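Local coordinates for putative MCP-type signal transduction protein (PDB 4WY9), which probably serves as a chemoreceptor in chemotaxis, its periplasmic tandem-PAS region sensing ligands, perhaps indirectly, at residues F255-S260 / S265-N270. Residues are numbered along the deposited sequence; the frame is centred on the assembly and turned at random.
Sequences FNYIAS and SYAAIN. With ACT (acetate ion), chain B.
The ring of Y257 meets A267 obliquely: the methyl CB of A267 lies 3.5 Å from CB of Y257, beside the start of the ring. OXT of an acetate ion, probably from the crystallisation liquor, sits at the far edge of that ring, near its plane. With CG anti to the backbone N (chi1 177°), the ring of Y257 leads away from S265, its strand partner, and brings OH to 2.6 Å from OXT of the acetate. S260 grips both acetate oxygens, its backbone N binding OXT and its OG binding O at 2.6 Å; H221 adds another bond. The ring of F255 takes CG1 of I269 at its edge, 4.3 Å from CE2, while helix 241-249 packs against F255. On the other face of the sheet, Y266 lies alongside N256, pointing the same way, and its OH bonds to T9 of helix 8-51. Between these two faces, the backbone illustrates antiparallel pairing: hydrogen-bonded pairs F255 with A267 and Y257 with S265 flank the non-hydrogen-bonded pair N256 with Y266. F255 N reaches A267 O at 2.7 Å, nearly straight at 164°. The result is a beta hairpin whose first strand, 253-258, edges a five-stranded antiparallel sheet with the 2-1-5-4-3 order characteristic of PAS-like sensor domains.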
loop_
_atom_site.group_PDB
_atom_site.type_symbol
_atom_site.label_atom_id
_atom_site.label_comp_id
_atom_site.label_asym_id
_atom_site.label_seq_id
_atom_site.Cartn_x
_atom_site.Cartn_y
_atom_site.Cartn_z
ATOM N N PHE A 255 -2.644 17.102 18.956
ATOM C CA PHE A 255 -1.490 17.416 19.748
ATOM C C PHE A 255 -0.835 18.720 19.343
ATOM O O PHE A 255 -0.929 19.138 18.193
ATOM C CB PHE A 255 -0.444 16.273 19.616
ATOM C CG PHE A 255 -0.995 14.933 19.907
ATOM C CD1 PHE A 255 -1.169 14.503 21.187
ATOM C CD2 PHE A 255 -1.407 14.113 18.870
ATOM C CE1 PHE A 255 -1.717 13.273 21.474
ATOM C CE2 PHE A 255 -1.954 12.866 19.131
ATOM C CZ PHE A 255 -2.101 12.445 20.434
ATOM N N ASN A 256 -0.132 19.334 20.272
ATOM C CA ASN A 256 0.878 20.314 19.926
ATOM C C ASN A 256 2.026 19.577 19.268
ATOM O O ASN A 256 2.443 18.515 19.744
ATOM C CB ASN A 256 1.342 21.078 21.165
ATOM C CG ASN A 256 0.328 22.138 21.638
ATOM O OD1 ASN A 256 -0.875 22.079 21.354
ATOM N ND2 ASN A 256 0.795 23.053 22.404
ATOM N N TYR A 257 2.562 20.121 18.194
ATOM C CA TYR A 257 3.537 19.414 17.375
ATOM C C TYR A 257 4.465 20.383 16.683
ATOM O O TYR A 257 4.022 21.312 16.058
ATOM C CB TYR A 257 2.779 18.586 16.315
ATOM C CG TYR A 257 3.640 17.836 15.316
ATOM C CD1 TYR A 257 4.296 16.673 15.676
ATOM C CD2 TYR A 257 3.762 18.284 13.999
ATOM C CE1 TYR A 257 5.061 15.984 14.776
ATOM C CE2 TYR A 257 4.533 17.583 13.081
ATOM C CZ TYR A 257 5.191 16.449 13.483
ATOM O OH TYR A 257 5.979 15.761 12.600
ATOM N N ILE A 258 5.766 20.126 16.762
ATOM C CA ILE A 258 6.743 20.912 16.041
ATOM C C ILE A 258 7.181 20.120 14.816
ATOM O O ILE A 258 7.793 19.064 14.956
ATOM C CB ILE A 258 7.955 21.290 16.899
ATOM C CG1 ILE A 258 7.493 22.119 18.100
ATOM C CG2 ILE A 258 8.972 22.028 16.057
ATOM C CD1 ILE A 258 8.613 22.515 19.008
ATOM N N ALA A 259 6.829 20.629 13.640
ATOM C CA ALA A 259 7.016 19.896 12.391
ATOM C C ALA A 259 8.463 19.910 11.930
ATOM O O ALA A 259 9.279 20.657 12.450
ATOM C CB ALA A 259 6.132 20.474 11.316
ATOM N N SER A 260 8.774 19.065 10.945
ATOM C CA SER A 260 10.129 18.929 10.455
ATOM C C SER A 260 10.637 20.214 9.807
ATOM O O SER A 260 11.851 20.422 9.707
ATOM C CB SER A 260 10.212 17.774 9.436
ATOM O OG SER A 260 9.417 18.042 8.306
ATOM N N SER A 265 2.929 23.772 15.539
ATOM C CA SER A 265 1.677 23.427 14.915
ATOM C C SER A 265 0.695 22.751 15.858
ATOM O O SER A 265 1.080 22.256 16.925
ATOM C CB SER A 265 1.915 22.492 13.712
ATOM O OG SER A 265 2.897 23.025 12.812
ATOM N N TYR A 266 -0.569 22.705 15.434
ATOM C CA TYR A 266 -1.504 21.703 15.904
ATOM C C TYR A 266 -1.429 20.531 14.938
ATOM O O TYR A 266 -1.313 20.729 13.726
ATOM C CB TYR A 266 -2.929 22.246 15.978
ATOM C CG TYR A 266 -3.070 23.415 16.930
ATOM C CD1 TYR A 266 -2.958 23.228 18.286
ATOM C CD2 TYR A 266 -3.344 24.693 16.458
ATOM C CE1 TYR A 266 -3.063 24.297 19.178
ATOM C CE2 TYR A 266 -3.458 25.748 17.323
ATOM C CZ TYR A 266 -3.332 25.553 18.686
ATOM O OH TYR A 266 -3.450 26.623 19.537
ATOM N N ALA A 267 -1.502 19.310 15.450
ATOM C CA ALA A 267 -1.460 18.110 14.603
ATOM C C ALA A 267 -2.507 17.135 15.036
ATOM O O ALA A 267 -2.585 16.816 16.228
ATOM C CB ALA A 267 -0.099 17.446 14.645
ATOM N N ALA A 268 -3.258 16.594 14.090
ATOM C CA ALA A 268 -4.170 15.523 14.381
ATOM C C ALA A 268 -3.676 14.222 13.783
ATOM O O ALA A 268 -3.089 14.212 12.684
ATOM C CB ALA A 268 -5.555 15.820 13.874
ATOM N N ILE A 269 -3.941 13.134 14.490
ATOM C CA ILE A 269 -3.650 11.779 14.043
ATOM C C ILE A 269 -4.941 11.004 14.008
ATOM O O ILE A 269 -5.708 11.042 14.969
ATOM C CB ILE A 269 -2.647 11.036 14.981
ATOM C CG1 ILE A 269 -1.325 11.779 15.026
ATOM C CG2 ILE A 269 -2.438 9.587 14.608
ATOM C CD1 ILE A 269 -0.647 11.801 13.776
ATOM N N ASN A 270 -5.170 10.269 12.923
ATOM C CA ASN A 270 -6.211 9.261 12.911
ATOM C C ASN A 270 -5.558 7.956 12.465
ATOM O O ASN A 270 -5.035 7.864 11.339
ATOM C CB ASN A 270 -7.383 9.644 12.007
ATOM C CG ASN A 270 -8.531 8.705 12.141
ATOM O OD1 ASN A 270 -8.457 7.558 11.712
ATOM N ND2 ASN A 270 -9.598 9.147 12.789
HETATM C C ACT B . 6.328 16.763 9.359
HETATM O O ACT B . 7.007 17.103 8.347
HETATM O OXT ACT B . 6.756 17.108 10.497
HETATM C CH3 ACT B . 5.096 15.942 9.215
#